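Local coordinates for cell wall surface anchor family protein (Streptococcus agalactiae serogroup V, PDB 3TW0) that probably mediates attachment to host cells as the adhesive tip pilin of the pilus, this piece being its magnesium-binding von Willebrand factor type A fold region, at residues Ser63-Gly68 against Gln146-Lys151; Thr69-Ser74 against Tyr138-Thr143; Met178-Asn183 against Tyr221-Gly226. The protein carries 2 engineered substitutions. All blocks are in the same frame, centred on the assembly; numbering follows the deposited sequence.

All three contacts lie near the magnesium site of a von Willebrand factor A fold, with contact 2 holding the metal ligand Thr143. Contacts 1 and 2 have centres about 10 Å apart and are joined by hydrogen bonds from Ser63 OG to Ala142 N (2.8 Å) and from Ser63 N to Phe140 O (2.9 Å). Contact 3 has its centre about 14 Å from each of the others. It meets contact 1 where Gln146 OE1 accepts Tyr180 N at 2.8 Å, and contact 2 where Ser74 OG and Tyr221 O are 2.7 Å apart. The side chains of Ser63 and Met178 each lie about 9 Å from the magnesium, beyond direct coordination.

Contact 1 of 3, residues Ser63-Gly68 against Gln146-Lys151; sequences STIFDG and QKALMK
Ser63 meets the helix first, though loosely: its carbonyl O stands 4.3 Å from Lys147 CD, a marginal van der Waals approach. Thr64 makes the next touch with its hydroxyl branch. The OG1 atom lies anti to the backbone N (chi1 -173°), a rotation that brings it to the lysine although the residue's CB points away from the helix. OG1 is then 3.7 Å from Lys147 CE, and the two side chains run side by side in the same direction. No hydrogen bond forms here, because Lys147 NZ remains 3.9 Å from Thr64 OG1; the ammonium instead has a long, weak ion pair with Asp220.

Ile65 supplies the main apolar touch. Both of its torsions turn the same way (chi1 -56°, chi2 -42°), carrying CD1 onto the helix. That methyl sits 3.8 Å from Ala148 CA and 4.2 Å from Ala148 CB. It also comes 4.2 Å from Lys151 CB, so one carbon bears on two residues, Ala148 and Lys151, three positions apart in the helix. Behind this contact, Ile65 also packs on Val59, and Ala148 on Tyr61 and Leu16, which ties the junction to the central parallel sheet.

Phe66 is the centre of an inverse gamma turn, closed by a weak bond from Asp67 N to Ile65 O, and the chain there bends off. Asp67 points toward the helix without gripping it: its OD2 is 5.4 Å from Lys151 NZ, while its OD1 is hydrogen-bonded to Thr69.

No hydrogen bond links the segments, and 224 Å² of surface is buried in total. The loop after strand 55-61 therefore lies against helix 145-159 by van der Waals contact, through Ile65 CD1 and through the Lys147 chain beside Thr64, with any pull between Asp67 and Lys151 probably limited to long-range electrostatics.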
loop_
_atom_site.group_PDB
_atom_site.type_symbol
_atom_site.label_atom_id
_atom_site.label_comp_id
_atom_site.label_asym_id
_atom_site.label_seq_id
_atom_site.Cartn_x
_atom_site.Cartn_y
_atom_site.Cartn_z
ATOM N N SER A 63 -5.177 -3.347 0.002
ATOM C CA SER A 63 -4.274 -4.148 0.852
ATOM C C SER A 63 -3.583 -5.240 0.055
ATOM O O SER A 63 -2.548 -5.795 0.471
ATOM C CB SER A 63 -5.044 -4.804 2.010
ATOM O OG SER A 63 -5.542 -3.805 2.878
ATOM N N THR A 64 -4.212 -5.608 -1.057
ATOM C CA THR A 64 -3.675 -6.609 -1.942
ATOM C C THR A 64 -4.186 -6.356 -3.336
ATOM O O THR A 64 -4.907 -5.376 -3.567
ATOM C CB THR A 64 -4.006 -8.040 -1.458
ATOM O OG1 THR A 64 -3.316 -8.977 -2.289
ATOM C CG2 THR A 64 -5.522 -8.316 -1.520
ATOM N N ILE A 65 -3.799 -7.220 -4.275
ATOM C CA ILE A 65 -4.283 -7.126 -5.631
ATOM C C ILE A 65 -5.725 -7.641 -5.738
ATOM O O ILE A 65 -5.972 -8.815 -5.462
ATOM C CB ILE A 65 -3.405 -7.935 -6.637
ATOM C CG1 ILE A 65 -1.933 -7.503 -6.569
ATOM C CG2 ILE A 65 -3.939 -7.746 -8.046
ATOM C CD1 ILE A 65 -1.757 -5.978 -6.471
ATOM N N PHE A 66 -6.637 -6.790 -6.216
ATOM C CA PHE A 66 -8.036 -7.181 -6.322
ATOM C C PHE A 66 -8.277 -7.945 -7.622
ATOM O O PHE A 66 -8.717 -7.396 -8.627
ATOM C CB PHE A 66 -9.007 -5.993 -6.163
ATOM C CG PHE A 66 -9.052 -5.402 -4.773
ATOM C CD1 PHE A 66 -8.427 -6.018 -3.704
ATOM C CD2 PHE A 66 -9.748 -4.228 -4.539
ATOM C CE1 PHE A 66 -8.469 -5.464 -2.435
ATOM C CE2 PHE A 66 -9.836 -3.682 -3.258
ATOM C CZ PHE A 66 -9.199 -4.296 -2.213
ATOM N N ASP A 67 -7.991 -9.230 -7.566
ATOM C CA ASP A 67 -8.086 -10.089 -8.716
ATOM C C ASP A 67 -9.019 -11.276 -8.480
ATOM O O ASP A 67 -8.953 -12.253 -9.204
ATOM C CB ASP A 67 -6.693 -10.626 -9.037
ATOM C CG ASP A 67 -6.128 -11.453 -7.912
ATOM O OD1 ASP A 67 -6.783 -11.582 -6.834
ATOM O OD2 ASP A 67 -5.006 -11.956 -8.100
ATOM N N GLY A 68 -9.858 -11.222 -7.459
ATOM C CA GLY A 68 -10.845 -12.293 -7.258
ATOM C C GLY A 68 -10.308 -13.499 -6.504
ATOM O O GLY A 68 -11.023 -14.513 -6.362
ATOM N N GLN A 146 3.340 -0.652 -2.817
ATOM C CA GLN A 146 4.540 -1.407 -3.185
ATOM C C GLN A 146 4.165 -2.717 -3.885
ATOM O O GLN A 146 4.674 -3.043 -4.952
ATOM C CB GLN A 146 5.402 -1.716 -1.977
ATOM C CG GLN A 146 6.702 -2.498 -2.313
ATOM C CD GLN A 146 7.592 -2.646 -1.120
ATOM O OE1 GLN A 146 7.228 -2.235 -0.012
ATOM N NE2 GLN A 146 8.781 -3.224 -1.321
ATOM N N LYS A 147 3.250 -3.461 -3.272
ATOM C CA LYS A 147 2.783 -4.716 -3.850
ATOM C C LYS A 147 2.212 -4.532 -5.237
ATOM O O LYS A 147 2.473 -5.349 -6.114
ATOM C CB LYS A 147 1.728 -5.362 -2.929
ATOM C CG LYS A 147 1.383 -6.785 -3.301
ATOM C CD LYS A 147 0.241 -7.293 -2.396
ATOM C CE LYS A 147 0.370 -8.769 -2.076
ATOM N NZ LYS A 147 0.462 -9.593 -3.253
ATOM N N ALA A 148 1.369 -3.516 -5.428
ATOM C CA ALA A 148 0.825 -3.223 -6.760
ATOM C C ALA A 148 1.914 -2.887 -7.797
ATOM O O ALA A 148 1.826 -3.294 -8.962
ATOM C CB ALA A 148 -0.180 -2.100 -6.697
ATOM N N LEU A 149 2.917 -2.109 -7.391
ATOM C CA LEU A 149 4.032 -1.795 -8.316
ATOM C C LEU A 149 4.751 -3.071 -8.746
ATOM O O LEU A 149 5.065 -3.252 -9.935
ATOM C CB LEU A 149 5.009 -0.799 -7.672
ATOM C CG LEU A 149 4.481 0.626 -7.577
ATOM C CD1 LEU A 149 5.309 1.523 -6.580
ATOM C CD2 LEU A 149 4.477 1.238 -8.960
ATOM N N MET A 150 4.976 -3.970 -7.773
ATOM C CA MET A 150 5.583 -5.253 -8.026
ATOM C C MET A 150 4.777 -6.087 -8.999
ATOM O O MET A 150 5.356 -6.746 -9.867
ATOM C CB MET A 150 5.781 -6.029 -6.719
ATOM C CG MET A 150 6.779 -5.379 -5.781
ATOM S SD MET A 150 6.660 -6.007 -4.102
ATOM C CE MET A 150 7.148 -7.705 -4.295
ATOM N N LYS A 151 3.450 -6.061 -8.888
ATOM C CA LYS A 151 2.616 -6.779 -9.843
ATOM C C LYS A 151 2.678 -6.158 -11.248
ATOM O O LYS A 151 2.786 -6.889 -12.226
ATOM C CB LYS A 151 1.153 -6.890 -9.365
ATOM C CG LYS A 151 0.269 -7.806 -10.242
ATOM C CD LYS A 151 0.698 -9.312 -10.119
ATOM C CE LYS A 151 -0.027 -10.153 -11.189
ATOM N NZ LYS A 151 -0.337 -11.593 -10.805
#

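Contact 2 of 3, residues Thr69-Ser74 against Tyr138-Thr143; sequences TEATVS and YQFGAT. With MG (magnesium ion), chain E; ACT (acetate ion), chain F.
Thr143 OG1 is gripped twice: it binds the magnesium ion at 2.1 Å and donates a hydrogen bond to acetate OXT at 2.6 Å. The other acetate oxygen, two waters, Ser20 and Ser22 complete six metal ligands, in the pattern of a metal-ion-dependent adhesion site (MIDAS).

Earlier in the same loop, Phe140 packs against strand 70-78. Its CG lies beside the backbone N (chi1 -65°), and the ring is brought against Ala71 and Val73. Val73 CG2 sits over one face as a CH-pi contact, 4.0 Å from the ring centroid and 13° off its normal. The other valine methyl, CG1, touches Phe140 CD1 at 3.6 Å. Ala71 adds its CB at 3.9 Å from Phe140 CE1, and its carbonyl O approaches the same CE1 obliquely at 3.2 Å. Val73 CG2 also rests 3.4 Å from Gln139 O. From strand 97-101, Phe98 and Ala100 also touch the ring.

With no hydrogen bond between the segments, apolar packing of Phe140 joins the metal-binding loop to the antiparallel sheet. The acetate, probably from the crystallisation liquor, occupies a metal position consistent with that of a ligand carboxylate in other MIDAS domains.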
loop_
_atom_site.group_PDB
_atom_site.type_symbol
_atom_site.label_atom_id
_atom_site.label_comp_id
_atom_site.label_asym_id
_atom_site.label_seq_id
_atom_site.Cartn_x
_atom_site.Cartn_y
_atom_site.Cartn_z
ATOM N N THR A 69 -9.069 -13.429 -6.018
ATOM C CA THR A 69 -8.561 -14.507 -5.146
ATOM C C THR A 69 -8.822 -14.196 -3.680
ATOM O O THR A 69 -9.160 -13.066 -3.320
ATOM C CB THR A 69 -7.063 -14.836 -5.336
ATOM O OG1 THR A 69 -6.292 -13.621 -5.248
ATOM C CG2 THR A 69 -6.831 -15.532 -6.701
ATOM N N GLU A 70 -8.692 -15.237 -2.863
ATOM C CA GLU A 70 -8.756 -15.130 -1.444
ATOM C C GLU A 70 -7.481 -14.455 -0.899
ATOM O O GLU A 70 -6.380 -14.770 -1.307
ATOM C CB GLU A 70 -8.849 -16.532 -0.861
ATOM C CG GLU A 70 -9.127 -16.556 0.635
ATOM C CD GLU A 70 -9.329 -17.976 1.170
ATOM O OE1 GLU A 70 -10.487 -18.357 1.450
ATOM O OE2 GLU A 70 -8.321 -18.697 1.307
ATOM N N ALA A 71 -7.649 -13.559 0.063
ATOM C CA ALA A 71 -6.520 -12.915 0.712
ATOM C C ALA A 71 -6.766 -12.860 2.217
ATOM O O ALA A 71 -7.935 -12.929 2.665
ATOM C CB ALA A 71 -6.331 -11.492 0.139
ATOM N N THR A 72 -5.683 -12.696 2.975
ATOM C CA THR A 72 -5.721 -12.576 4.445
ATOM C C THR A 72 -4.927 -11.350 4.896
ATOM O O THR A 72 -3.891 -11.031 4.321
ATOM C CB THR A 72 -5.159 -13.848 5.115
ATOM O OG1 THR A 72 -5.990 -14.960 4.760
ATOM C CG2 THR A 72 -5.179 -13.727 6.591
ATOM N N VAL A 73 -5.443 -10.651 5.904
ATOM C CA VAL A 73 -4.767 -9.502 6.447
ATOM C C VAL A 73 -4.816 -9.641 7.955
ATOM O O VAL A 73 -5.673 -10.374 8.475
ATOM C CB VAL A 73 -5.425 -8.154 5.997
ATOM C CG1 VAL A 73 -5.304 -7.937 4.469
ATOM C CG2 VAL A 73 -6.888 -8.074 6.420
ATOM N N SER A 74 -3.916 -8.954 8.653
ATOM C CA SER A 74 -3.982 -8.873 10.107
ATOM C C SER A 74 -4.584 -7.559 10.544
ATOM O O SER A 74 -4.383 -6.506 9.892
ATOM C CB SER A 74 -2.596 -8.997 10.741
ATOM O OG SER A 74 -1.947 -10.167 10.313
ATOM N N TYR A 138 -13.874 -4.087 3.770
ATOM C CA TYR A 138 -13.324 -2.851 4.289
ATOM C C TYR A 138 -11.967 -3.104 4.960
ATOM O O TYR A 138 -11.101 -2.240 4.908
ATOM C CB TYR A 138 -14.278 -2.206 5.315
ATOM C CG TYR A 138 -13.772 -0.870 5.838
ATOM C CD1 TYR A 138 -13.955 0.299 5.094
ATOM C CD2 TYR A 138 -13.109 -0.782 7.063
ATOM C CE1 TYR A 138 -13.509 1.504 5.554
ATOM C CE2 TYR A 138 -12.652 0.436 7.539
ATOM C CZ TYR A 138 -12.846 1.571 6.765
ATOM O OH TYR A 138 -12.400 2.794 7.206
ATOM N N GLN A 139 -11.803 -4.275 5.573
ATOM C CA GLN A 139 -10.536 -4.695 6.196
ATOM C C GLN A 139 -9.357 -4.912 5.223
ATOM O O GLN A 139 -8.196 -5.039 5.662
ATOM C CB GLN A 139 -10.729 -6.007 6.970
ATOM C CG GLN A 139 -11.824 -5.974 8.010
ATOM C CD GLN A 139 -11.692 -4.803 8.949
ATOM O OE1 GLN A 139 -10.654 -4.608 9.566
ATOM N NE2 GLN A 139 -12.767 -4.028 9.093
ATOM N N PHE A 140 -9.678 -5.012 3.933
ATOM C CA PHE A 140 -8.699 -5.193 2.853
ATOM C C PHE A 140 -8.438 -3.886 2.092
ATOM O O PHE A 140 -7.878 -3.887 0.969
ATOM C CB PHE A 140 -9.172 -6.315 1.904
ATOM C CG PHE A 140 -9.225 -7.648 2.571
ATOM C CD1 PHE A 140 -8.178 -8.556 2.427
ATOM C CD2 PHE A 140 -10.296 -7.983 3.397
ATOM C CE1 PHE A 140 -8.206 -9.794 3.079
ATOM C CE2 PHE A 140 -10.334 -9.226 4.067
ATOM C CZ PHE A 140 -9.305 -10.125 3.905
ATOM N N GLY A 141 -8.772 -2.771 2.749
ATOM C CA GLY A 141 -8.776 -1.442 2.117
ATOM C C GLY A 141 -7.572 -0.557 2.418
ATOM O O GLY A 141 -7.638 0.636 2.224
ATOM N N ALA A 142 -6.466 -1.141 2.855
ATOM C CA ALA A 142 -5.185 -0.379 2.985
ATOM C C ALA A 142 -4.593 0.029 1.615
ATOM O O ALA A 142 -5.084 -0.361 0.577
ATOM C CB ALA A 142 -4.175 -1.194 3.806
ATOM N N THR A 143 -3.527 0.831 1.608
ATOM C CA THR A 143 -2.926 1.281 0.336
ATOM C C THR A 143 -1.542 0.627 0.184
ATOM O O THR A 143 -0.528 1.206 0.554
ATOM C CB THR A 143 -2.883 2.812 0.275
ATOM O OG1 THR A 143 -4.150 3.335 0.704
ATOM C CG2 THR A 143 -2.592 3.329 -1.158
HETATM MG MG MG E . -5.679 4.755 0.415
HETATM C C ACT F . -6.263 3.405 3.153
HETATM O O ACT F . -6.631 3.996 2.124
HETATM O OXT ACT F . -5.049 3.105 3.168
HETATM C CH3 ACT F . -7.209 3.058 4.294
HETATM O O HOH W 1 -4.917 5.627 -1.124
HETATM O O HOH W 2 -4.471 6.085 1.705
#

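Contact 3 of 3, residues Met178-Asn183 against Tyr221-Gly226; sequences MSYAIN and YQIVKG
Backbone bonds join Ser179 and Lys225 in a single antiparallel bridge, a hydrogen-bonded pair. Lys225 N donates to Ser179 O at 2.9 Å, and Ser179 N gives the return bond to Lys225 O at 3.1 Å. The same Lys225 oxygen also receives a CA-H...O contact from Met178 CA at 3.3 Å. A water extends the pairing, accepting from Ala181 N and donating to Ile223 O, 2.8 Å from each.

Apolar contacts follow. The Met178 and Val224 side chains cross at about a right angle, and Met178 CG comes 3.3 Å from Val224 CG1; this is tighter than usual, and since Val224 chi1 (142°) is not staggered, the detail is doubtful. Val224 CG2 meets Tyr180 CE1 at 3.7 Å, and Ile223 CD1 reaches that same ring carbon at 4.1 Å. Lys225 CE lies against Ala181 CB.

Polar ends look elsewhere: Tyr180 OH bonds Asp220, Ser179 OG bonds His301, and Lys225 has a cation-pi contact with Tyr283. Two direct bonds and a water thus satisfy backbone groups of this mostly buried junction, and backbone bonds and side-chain packing together join the loop after strand 165-172 to residues 223-226.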
loop_
_atom_site.group_PDB
_atom_site.type_symbol
_atom_site.label_atom_id
_atom_site.label_comp_id
_atom_site.label_asym_id
_atom_site.label_seq_id
_atom_site.Cartn_x
_atom_site.Cartn_y
_atom_site.Cartn_z
ATOM N N MET A 178 0.817 0.734 3.750
ATOM C CA MET A 178 1.280 -0.634 3.955
ATOM C C MET A 178 2.527 -0.730 3.121
ATOM O O MET A 178 2.591 -0.032 2.109
ATOM C CB MET A 178 0.244 -1.613 3.413
ATOM C CG MET A 178 0.475 -3.036 3.844
ATOM S SD MET A 178 -0.997 -4.082 3.482
ATOM C CE MET A 178 -2.018 -3.761 4.950
ATOM N N SER A 179 3.465 -1.601 3.506
ATOM C CA SER A 179 4.715 -1.757 2.766
ATOM C C SER A 179 5.401 -3.041 3.138
ATOM O O SER A 179 5.164 -3.586 4.227
ATOM C CB SER A 179 5.660 -0.563 3.050
ATOM O OG SER A 179 6.088 -0.612 4.403
ATOM N N TYR A 180 6.251 -3.553 2.249
ATOM C CA TYR A 180 7.147 -4.640 2.687
ATOM C C TYR A 180 8.295 -4.165 3.596
ATOM O O TYR A 180 8.812 -3.057 3.417
ATOM C CB TYR A 180 7.642 -5.475 1.487
ATOM C CG TYR A 180 6.566 -6.346 0.864
ATOM C CD1 TYR A 180 5.989 -7.390 1.595
ATOM C CD2 TYR A 180 6.132 -6.141 -0.444
ATOM C CE1 TYR A 180 4.975 -8.201 1.049
ATOM C CE2 TYR A 180 5.126 -6.957 -1.010
ATOM C CZ TYR A 180 4.561 -7.989 -0.248
ATOM O OH TYR A 180 3.572 -8.803 -0.782
ATOM N N ALA A 181 8.682 -5.001 4.578
ATOM C CA ALA A 181 9.804 -4.727 5.465
ATOM C C ALA A 181 11.170 -4.779 4.780
ATOM O O ALA A 181 11.462 -5.732 4.036
ATOM C CB ALA A 181 9.833 -5.723 6.625
ATOM N N ILE A 182 12.037 -3.816 5.143
ATOM C CA ILE A 182 13.458 -3.841 4.792
ATOM C C ILE A 182 14.149 -4.856 5.712
ATOM O O ILE A 182 13.942 -4.842 6.933
ATOM C CB ILE A 182 14.077 -2.445 4.923
ATOM C CG1 ILE A 182 13.465 -1.509 3.879
ATOM C CG2 ILE A 182 15.615 -2.510 4.762
ATOM C CD1 ILE A 182 13.722 0.023 4.105
ATOM N N ASN A 183 14.921 -5.776 5.132
ATOM C CA ASN A 183 15.496 -6.882 5.925
ATOM C C ASN A 183 16.736 -6.533 6.733
ATOM O O ASN A 183 17.799 -7.099 6.506
ATOM C CB ASN A 183 15.773 -8.118 5.038
ATOM C CG ASN A 183 15.881 -9.423 5.839
ATOM O OD1 ASN A 183 15.540 -9.491 7.032
ATOM N ND2 ASN A 183 16.344 -10.469 5.174
ATOM N N TYR A 221 0.122 -11.312 5.589
ATOM C CA TYR A 221 -0.467 -10.967 6.896
ATOM C C TYR A 221 0.498 -11.245 8.011
ATOM O O TYR A 221 0.357 -10.699 9.109
ATOM C CB TYR A 221 -1.815 -11.672 7.150
ATOM C CG TYR A 221 -1.720 -13.121 7.577
ATOM C CD1 TYR A 221 -1.820 -13.494 8.925
ATOM C CD2 TYR A 221 -1.573 -14.118 6.631
ATOM C CE1 TYR A 221 -1.758 -14.852 9.316
ATOM C CE2 TYR A 221 -1.504 -15.474 7.004
ATOM C CZ TYR A 221 -1.593 -15.829 8.336
ATOM O OH TYR A 221 -1.523 -17.165 8.635
ATOM N N GLN A 222 1.531 -12.042 7.747
ATOM C CA GLN A 222 2.520 -12.213 8.822
ATOM C C GLN A 222 3.821 -11.466 8.657
ATOM O O GLN A 222 4.644 -11.513 9.566
ATOM C CB GLN A 222 2.843 -13.678 9.044
ATOM C CG GLN A 222 2.123 -14.297 10.264
ATOM C CD GLN A 222 1.712 -15.648 9.900
ATOM O OE1 GLN A 222 1.851 -16.045 8.726
ATOM N NE2 GLN A 222 1.181 -16.385 10.856
ATOM N N ILE A 223 4.037 -10.797 7.528
ATOM C CA ILE A 223 5.352 -10.134 7.307
ATOM C C ILE A 223 5.286 -8.620 6.969
ATOM O O ILE A 223 6.290 -7.919 6.989
ATOM C CB ILE A 223 6.198 -10.847 6.173
ATOM C CG1 ILE A 223 5.492 -10.761 4.816
ATOM C CG2 ILE A 223 6.552 -12.297 6.550
ATOM C CD1 ILE A 223 6.443 -11.067 3.595
ATOM N N VAL A 224 4.120 -8.140 6.600
ATOM C CA VAL A 224 3.977 -6.791 6.094
ATOM C C VAL A 224 4.024 -5.726 7.188
ATOM O O VAL A 224 3.712 -6.001 8.357
ATOM C CB VAL A 224 2.642 -6.738 5.371
ATOM C CG1 VAL A 224 1.953 -5.443 5.591
ATOM C CG2 VAL A 224 2.797 -7.116 3.895
ATOM N N LYS A 225 4.406 -4.497 6.823
ATOM C CA LYS A 225 4.337 -3.360 7.773
ATOM C C LYS A 225 3.086 -2.552 7.503
ATOM O O LYS A 225 2.669 -2.395 6.342
ATOM C CB LYS A 225 5.573 -2.429 7.657
ATOM C CG LYS A 225 6.921 -3.087 8.005
ATOM C CD LYS A 225 6.973 -3.633 9.412
ATOM C CE LYS A 225 8.296 -4.330 9.704
ATOM N NZ LYS A 225 8.679 -4.331 11.192
ATOM N N GLY A 226 2.494 -2.009 8.558
ATOM C CA GLY A 226 1.260 -1.236 8.391
ATOM C C GLY A 226 0.031 -2.110 8.196
ATOM O O GLY A 226 0.141 -3.281 7.846
HETATM O O HOH W 3 7.615 -7.555 4.515
#